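Local coordinates for sensory box/GGDEF family protein (Caulobacter crescentus, PDB 4YME) that probably takes part in cyclic di-GMP signalling at the cell membrane, this chain being the GGDEF (diguanylate cyclase-type) domain of a larger protein that also carries an EAL domain, at residues V36-L41 with E84-Q89; G6-L11 with A77-G82. All blocks are in the same frame, centred on the assembly; numbering follows the deposited sequence. Where two conformers were deposited one is given.

Contact 1: V36-L41 with E84-Q89; sequences VICIDL and EFIVVQ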
ATOM      1  N   VAL A  36      -2.007  -5.748   6.817  1.00 15.34           N
ATOM      2  CA  VAL A  36      -2.004  -5.511   5.367  1.00 15.39           C
ATOM      3  C   VAL A  36      -2.770  -4.240   5.126  1.00 15.44           C
ATOM      4  O   VAL A  36      -3.934  -4.129   5.515  1.00 15.89           O
ATOM      5  CB  VAL A  36      -2.592  -6.685   4.607  1.00 15.78           C
ATOM      6  CG1 VAL A  36      -2.709  -6.428   3.133  1.00 16.75           C
ATOM      7  CG2 VAL A  36      -1.752  -7.986   4.967  1.00 16.20           C
ATOM      8  N   ILE A  37      -2.153  -3.328   4.393  1.00 15.48           N
ATOM      9  CA  ILE A  37      -2.673  -2.018   4.115  1.00 15.82           C
ATOM     10  C   ILE A  37      -2.832  -1.865   2.634  1.00 16.17           C
ATOM     11  O   ILE A  37      -1.837  -1.919   1.908  1.00 16.15           O
ATOM     12  CB  ILE A  37      -1.779  -0.930   4.672  1.00 17.43           C
ATOM     13  CG1 ILE A  37      -1.585  -1.100   6.172  1.00 18.80           C
ATOM     14  CG2 ILE A  37      -2.351   0.431   4.358  1.00 18.88           C
ATOM     15  CD1 ILE A  37      -0.521  -0.281   6.816  1.00 20.94           C
ATOM     16  N   CYS A  38      -4.057  -1.669   2.179  1.00 16.27           N
ATOM     17  CA  CYS A  38      -4.344  -1.414   0.777  0.50 17.70           C
ATOM     18  C   CYS A  38      -4.537   0.087   0.548  1.00 17.35           C
ATOM     19  O   CYS A  38      -5.266   0.735   1.289  1.00 18.31           O
ATOM     20  CB  CYS A  38      -5.595  -2.217   0.410  0.50 18.74           C
ATOM     21  SG  CYS A  38      -6.097  -2.212  -1.320  0.50 21.96           S
ATOM     22  N   ILE A  39      -3.880   0.629  -0.474  1.00 15.65           N
ATOM     23  CA  ILE A  39      -3.806   2.067  -0.682  1.00 17.23           C
ATOM     24  C   ILE A  39      -4.172   2.396  -2.099  1.00 17.79           C
ATOM     25  O   ILE A  39      -3.782   1.671  -3.016  1.00 17.22           O
ATOM     26  CB  ILE A  39      -2.355   2.554  -0.513  1.00 17.89           C
ATOM     27  CG1 ILE A  39      -1.825   2.233   0.877  1.00 18.83           C
ATOM     28  CG2 ILE A  39      -2.198   4.039  -0.878  1.00 19.10           C
ATOM     29  CD1 ILE A  39      -0.307   2.289   1.024  1.00 20.93           C
ATOM     30  N   ASP A  40      -4.939   3.462  -2.305  1.00 18.15           N
ATOM     31  CA  ASP A  40      -5.109   3.920  -3.672  1.00 20.28           C
ATOM     32  C   ASP A  40      -5.056   5.416  -3.728  1.00 19.29           C
ATOM     33  O   ASP A  40      -5.038   6.049  -2.696  1.00 21.35           O
ATOM     34  CB  ASP A  40      -6.252   3.286  -4.389  1.00 22.48           C
ATOM     35  CG  ASP A  40      -7.568   3.836  -4.061  1.00 24.05           C
ATOM     36  OD1 ASP A  40      -7.682   4.707  -3.190  1.00 24.38           O
ATOM     37  OD2 ASP A  40      -8.466   3.464  -4.856  1.00 30.81           O
ATOM     38  N   LEU A  41      -4.889   5.960  -4.918  1.00 17.81           N
ATOM     39  CA  LEU A  41      -4.664   7.388  -5.082  1.00 18.27           C
ATOM     40  C   LEU A  41      -5.980   8.087  -5.449  1.00 19.23           C
ATOM     41  O   LEU A  41      -6.713   7.656  -6.335  1.00 21.92           O
ATOM     42  CB  LEU A  41      -3.581   7.656  -6.151  1.00 17.93           C
ATOM     43  CG  LEU A  41      -2.215   7.064  -5.801  1.00 17.84           C
ATOM     44  CD1 LEU A  41      -1.229   7.407  -6.913  1.00 18.52           C
ATOM     45  CD2 LEU A  41      -1.679   7.565  -4.404  1.00 19.63           C
ATOM     46  N   GLU A  84      -3.241   0.933  -7.276  1.00 18.36           N
ATOM     47  CA  GLU A  84      -3.478   0.123  -6.091  0.50 19.09           C
ATOM     48  C   GLU A  84      -2.157  -0.405  -5.537  1.00 17.87           C
ATOM     49  O   GLU A  84      -1.449  -1.155  -6.222  1.00 17.89           O
ATOM     50  CB  GLU A  84      -4.326  -1.046  -6.485  0.50 22.15           C
ATOM     51  CG  GLU A  84      -5.774  -0.698  -6.757  0.50 24.92           C
ATOM     52  CD  GLU A  84      -6.534  -1.977  -6.640  0.50 27.55           C
ATOM     53  OE1 GLU A  84      -6.744  -2.432  -5.490  0.50 30.14           O
ATOM     54  OE2 GLU A  84      -6.765  -2.568  -7.706  0.50 32.79           O
ATOM     55  N   PHE A  85      -1.832   0.011  -4.339  1.00 15.67           N
ATOM     56  CA  PHE A  85      -0.599  -0.386  -3.665  1.00 15.32           C
ATOM     57  C   PHE A  85      -0.939  -1.159  -2.411  1.00 15.52           C
ATOM     58  O   PHE A  85      -2.060  -1.045  -1.858  1.00 15.11           O
ATOM     59  CB  PHE A  85       0.200   0.824  -3.310  1.00 15.15           C
ATOM     60  CG  PHE A  85       0.698   1.614  -4.512  1.00 14.60           C
ATOM     61  CD1 PHE A  85      -0.078   2.545  -5.141  1.00 15.90           C
ATOM     62  CD2 PHE A  85       2.010   1.438  -4.953  1.00 14.95           C
ATOM     63  CE1 PHE A  85       0.417   3.284  -6.212  1.00 15.73           C
ATOM     64  CE2 PHE A  85       2.506   2.163  -6.020  1.00 15.01           C
ATOM     65  CZ  PHE A  85       1.694   3.101  -6.675  1.00 15.58           C
ATOM     66  N   ILE A  86       0.005  -1.985  -1.944  1.00 14.76           N
ATOM     67  CA  ILE A  86      -0.155  -2.721  -0.712  1.00 15.81           C
ATOM     68  C   ILE A  86       1.103  -2.561   0.102  1.00 15.31           C
ATOM     69  O   ILE A  86       2.235  -2.679  -0.428  1.00 15.39           O
ATOM     70  CB  ILE A  86      -0.375  -4.216  -0.960  1.00 19.11           C
ATOM     71  CG1 ILE A  86      -1.622  -4.467  -1.755  1.00 22.69           C
ATOM     72  CG2 ILE A  86      -0.320  -5.020   0.351  1.00 19.34           C
ATOM     73  CD1 ILE A  86      -2.800  -4.498  -0.978  1.00 26.08           C
ATOM     74  N   VAL A  87       0.941  -2.332   1.399  1.00 14.76           N
ATOM     75  CA  VAL A  87       2.052  -2.380   2.340  1.00 14.60           C
ATOM     76  C   VAL A  87       1.759  -3.450   3.349  1.00 15.09           C
ATOM     77  O   VAL A  87       0.652  -3.537   3.900  1.00 16.30           O
ATOM     78  CB  VAL A  87       2.263  -1.027   3.055  1.00 15.45           C
ATOM     79  CG1 VAL A  87       3.236  -1.183   4.186  1.00 17.40           C
ATOM     80  CG2 VAL A  87       2.683   0.052   2.050  1.00 15.98           C
ATOM     81  N   VAL A  88       2.733  -4.324   3.566  1.00 13.57           N
ATOM     82  CA  VAL A  88       2.671  -5.320   4.618  1.00 14.53           C
ATOM     83  C   VAL A  88       3.592  -4.924   5.737  1.00 14.91           C
ATOM     84  O   VAL A  88       4.789  -4.759   5.533  1.00 14.74           O
ATOM     85  CB  VAL A  88       2.992  -6.737   4.082  1.00 14.20           C
ATOM     86  CG1 VAL A  88       3.000  -7.740   5.230  1.00 15.47           C
ATOM     87  CG2 VAL A  88       2.069  -7.147   2.961  1.00 15.57           C
ATOM     88  N   GLN A  89       3.003  -4.750   6.927  1.00 15.26           N
ATOM     89  CA  GLN A  89       3.737  -4.318   8.113  1.00 16.12           C
ATOM     90  C   GLN A  89       3.932  -5.509   9.047  1.00 16.41           C
ATOM     91  O   GLN A  89       2.986  -6.146   9.459  1.00 16.46           O
ATOM     92  CB  GLN A  89       2.911  -3.273   8.859  1.00 18.34           C
ATOM     93  CG  GLN A  89       3.655  -2.779  10.078  1.00 20.60           C
ATOM     94  CD  GLN A  89       2.723  -2.002  11.020  1.00 20.56           C
ATOM     95  OE1 GLN A  89       1.588  -2.440  11.316  1.00 23.29           O
ATOM     96  NE2 GLN A  89       3.200  -0.893  11.479  1.00 23.45           N
TER

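Contact 2: G6-L11 with A77-G82; sequences GLTGLL and AARLGG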
ATOM      1  N   GLY A   6       7.632  -3.654 -12.825  1.00 18.20           N
ATOM      2  CA  GLY A   6       8.581  -2.938 -13.717  1.00 18.40           C
ATOM      3  C   GLY A   6       8.499  -1.433 -13.594  1.00 17.37           C
ATOM      4  O   GLY A   6       9.520  -0.720 -13.570  1.00 17.44           O
ATOM      5  N   LEU A   7       7.271  -0.887 -13.570  1.00 17.11           N
ATOM      6  CA  LEU A   7       7.130   0.534 -13.577  1.00 16.75           C
ATOM      7  C   LEU A   7       7.788   1.166 -12.366  1.00 16.25           C
ATOM      8  O   LEU A   7       8.450   2.148 -12.526  1.00 16.41           O
ATOM      9  CB  LEU A   7       5.654   0.956 -13.630  1.00 17.90           C
ATOM     10  CG  LEU A   7       5.412   2.423 -13.819  1.00 19.46           C
ATOM     11  CD1 LEU A   7       5.826   2.985 -15.191  1.00 20.92           C
ATOM     12  CD2 LEU A   7       3.943   2.725 -13.462  1.00 20.71           C
ATOM     13  N   THR A   8       7.638   0.583 -11.184  1.00 15.84           N
ATOM     14  CA  THR A   8       8.009   1.233  -9.921  1.00 15.42           C
ATOM     15  C   THR A   8       9.146   0.562  -9.125  1.00 15.09           C
ATOM     16  O   THR A   8       9.795   1.219  -8.330  1.00 17.05           O
ATOM     17  CB  THR A   8       6.796   1.246  -8.918  1.00 15.87           C
ATOM     18  OG1 THR A   8       6.452  -0.079  -8.543  1.00 16.72           O
ATOM     19  CG2 THR A   8       5.601   2.000  -9.481  1.00 17.01           C
ATOM     20  N   GLY A   9       9.459  -0.693  -9.416  1.00 15.23           N
ATOM     21  CA  GLY A   9      10.440  -1.401  -8.625  1.00 15.73           C
ATOM     22  C   GLY A   9       9.985  -1.951  -7.285  1.00 15.13           C
ATOM     23  O   GLY A   9      10.782  -2.586  -6.558  1.00 16.12           O
ATOM     24  N   LEU A  10       8.732  -1.720  -6.943  1.00 14.57           N
ATOM     25  CA  LEU A  10       8.140  -2.388  -5.776  1.00 14.55           C
ATOM     26  C   LEU A  10       7.891  -3.844  -6.136  1.00 14.69           C
ATOM     27  O   LEU A  10       8.142  -4.294  -7.236  1.00 15.80           O
ATOM     28  CB  LEU A  10       6.776  -1.750  -5.431  1.00 14.30           C
ATOM     29  CG  LEU A  10       6.857  -0.280  -5.052  1.00 14.85           C
ATOM     30  CD1 LEU A  10       5.483   0.288  -4.737  1.00 15.34           C
ATOM     31  CD2 LEU A  10       7.794  -0.030  -3.934  1.00 15.77           C
ATOM     32  N   LEU A  11       7.446  -4.627  -5.149  1.00 14.80           N
ATOM     33  CA  LEU A  11       7.029  -5.958  -5.443  1.00 15.07           C
ATOM     34  C   LEU A  11       5.821  -5.955  -6.372  1.00 15.67           C
ATOM     35  O   LEU A  11       5.092  -4.963  -6.472  1.00 16.35           O
ATOM     36  CB  LEU A  11       6.694  -6.736  -4.153  1.00 15.54           C
ATOM     37  CG  LEU A  11       7.824  -6.948  -3.173  1.00 17.19           C
ATOM     38  CD1 LEU A  11       7.293  -7.759  -1.986  1.00 17.92           C
ATOM     39  CD2 LEU A  11       9.024  -7.614  -3.796  1.00 19.26           C
ATOM     40  N   ALA A  77       6.448  -3.479   0.369  1.00 15.46           N
ATOM     41  CA  ALA A  77       5.458  -2.763  -0.449  1.00 15.69           C
ATOM     42  C   ALA A  77       5.411  -3.326  -1.838  1.00 15.15           C
ATOM     43  O   ALA A  77       6.428  -3.757  -2.395  1.00 15.37           O
ATOM     44  CB  ALA A  77       5.736  -1.326  -0.473  1.00 16.20           C
ATOM     45  N   ALA A  78       4.228  -3.268  -2.425  1.00 14.10           N
ATOM     46  CA  ALA A  78       3.908  -3.791  -3.749  1.00 14.75           C
ATOM     47  C   ALA A  78       2.992  -2.839  -4.508  1.00 14.91           C
ATOM     48  O   ALA A  78       2.266  -2.074  -3.856  1.00 14.72           O
ATOM     49  CB  ALA A  78       3.209  -5.110  -3.667  1.00 16.14           C
ATOM     50  N   ARG A  79       3.030  -2.864  -5.828  1.00 15.25           N
ATOM     51  CA  ARG A  79       1.981  -2.229  -6.629  1.00 15.52           C
ATOM     52  C   ARG A  79       1.254  -3.372  -7.333  1.00 18.68           C
ATOM     53  O   ARG A  79       1.887  -4.232  -7.945  1.00 20.23           O
ATOM     54  CB  ARG A  79       2.557  -1.260  -7.662  1.00 15.86           C
ATOM     55  CG  ARG A  79       1.447  -0.518  -8.433  1.00 16.88           C
ATOM     56  CD  ARG A  79       1.951   0.522  -9.420  1.00 18.17           C
ATOM     57  NE  ARG A  79       2.491  -0.122 -10.567  1.00 18.94           N
ATOM     58  CZ  ARG A  79       1.850  -0.321 -11.728  1.00 19.29           C
ATOM     59  NH1 ARG A  79       0.590   0.079 -11.966  1.00 21.00           N
ATOM     60  NH2 ARG A  79       2.479  -0.940 -12.688  1.00 20.67           N
ATOM     61  N   LEU A  80      -0.068  -3.425  -7.203  1.00 21.96           N
ATOM     62  CA  LEU A  80      -0.796  -4.542  -7.871  1.00 26.92           C
ATOM     63  C   LEU A  80      -0.969  -4.330  -9.361  1.00 30.83           C
ATOM     64  O   LEU A  80      -0.846  -5.288 -10.155  1.00 35.23           O
ATOM     65  CB  LEU A  80      -2.117  -4.820  -7.166  1.00 28.82           C
ATOM     66  CG  LEU A  80      -1.941  -5.143  -5.673  1.00 31.04           C
ATOM     67  CD1 LEU A  80      -3.285  -5.323  -4.914  1.00 33.15           C
ATOM     68  CD2 LEU A  80      -1.087  -6.407  -5.582  1.00 33.47           C
ATOM     69  N   GLY A  81      -1.104  -3.070  -9.747  1.00 27.52           N
ATOM     70  CA  GLY A  81      -1.793  -2.657 -10.964  1.00 30.49           C
ATOM     71  C   GLY A  81      -2.569  -1.361 -10.742  1.00 27.87           C
ATOM     72  O   GLY A  81      -3.087  -1.043  -9.656  1.00 30.74           O
ATOM     73  N   GLY A  82      -2.658  -0.566 -11.780  1.00 24.23           N
ATOM     74  CA  GLY A  82      -3.218   0.748 -11.639  1.00 22.70           C
ATOM     75  C   GLY A  82      -2.533   1.485 -10.528  1.00 21.16           C
ATOM     76  O   GLY A  82      -1.314   1.387 -10.374  1.00 20.44           O
TER

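Contact 1: V36-L41 with E84-Q89
Ile-37 O is gripped twice by the facing strand, accepting the amide of Val-87 (Val-87 N to Ile-37 O, 2.9 Å) and a CA-H contact from Ile-86; Ile-37 N donates in return to Val-87 O. Two residues on, the pattern recurs: Ile-39 N gives the shortest bond of the ladder to Phe-85 O, at 2.8 Å, and Ile-39 O takes the amide of Phe-85 together with a CA-H contact from Glu-84. Ile-37 with Val-87 and Ile-39 with Phe-85 are therefore the hydrogen-bonded pairs, while Val-36 with Val-88 and Cys-38 with Ile-86 are non-hydrogen-bonded. The latter four point to one face, where helix 139-156 packs on Val-36, Cys-38 and Ile-86. There Ile-86 spans two neighbours: its CG2, anti to the backbone N, lies 3.9 Å from Val-36 CG1, and a chi2 of -83° swings its CD1 to 3.9 Å from Cys-38 CB. With an alanine here both branches are gone, which would probably open a gap between Val-36, Cys-38 and Met-143 of that helix. On the other face Ile-39 CD1 crosses to Val-87 CG2 at 3.9 Å, and the Phe-85 ring reaches Leu-60, Thr-63 and Leu-67 of helix 53-70. Sequestered between helices on both faces, strands 33-41 and 84-91 are the central antiparallel pair of the four-stranded, 2-3-1-4 ordered sheet of the GGDEF domain.

Contact 2: G6-L11 with A77-G82
The N-terminal turn of the GGDEF domain, which carries the sequence Asp-Gly-Leu-Thr of the DxLT motif, is fastened here to the strand that runs into the GGDEF signature: Leu-11 straddles Ala-78, and Leu-7 and Thr-8 pack on Arg-79. Leu-11 N donates to Ala-77 O at 3.1 Å, on a lone pair in the carbonyl plane, and Leu-11 O receives Arg-79 N at 3.0 Å. These two bonds make a single backbone bridge along the outer strand 76-81, with Leu-11 CB resting 3.9 Å from Ala-78 CB. Leu-10 turns inward, its CB over the backbone of Ala-77 and Ala-78 and its CD2 4.2 Å from Ala-77 CB, while its side chain also meets Phe-85 of the neighbouring strand and Ala-64 of helix 53-70.

Beyond the bridge the contact is carried by the long side chain of Arg-79. It runs extended as far as CD and then bends at chi3 (74°), which turns the guanidinium beneath the turn. Leu-7 CD2 lies 4.0 Å above one face of this group, offset toward its rim, and Thr-8 CG2 approaches NE obliquely at 3.9 Å. Thr-8 OG1 accepts the amide of Leu-10, forming an ST turn, and is also hydrogen-bonded to OD2 of Asp-5, just ahead of residues 6-11. That same Asp-5 oxygen makes a salt bridge with Arg-79 NE, so one acidic group ties the turn to the strand, much as in other GGDEF domains where the DxLT aspartate pairs with an arginine just ahead of the signature. The guanidinium is steadied at its far end as well: Arg-79 NH1 donates to Gly-82 O at 2.8 Å, a bond of 161° at the hydrogen, with the carbonyl oxygen lying in the guanidinium plane.

In the fold
The two contacts, whose centres lie about 11 Å apart, share the hairpin of strands 76-81 and 84-91, whose turn bears the Gly-Gly-Asp-Glu-Phe signature. Contact 1 joins this hairpin to the strand 33-41, and contact 2 joins its outer edge to the turn before helix 13-30. They meet directly through a probable hydrogen bond from Ala-78 N to Ile-86 O (2.9 Å). Phe-85 CD2 packs against Leu-10 CD1 at 3.7 Å, and on the other side Ile-86 CG1 meets Leu-80 CD1 at 3.7 Å. The signature, expected to lie at the nucleotide-binding region in this family, is thus held at Gly-82, through Arg-79, and at Phe-85, within the sheet.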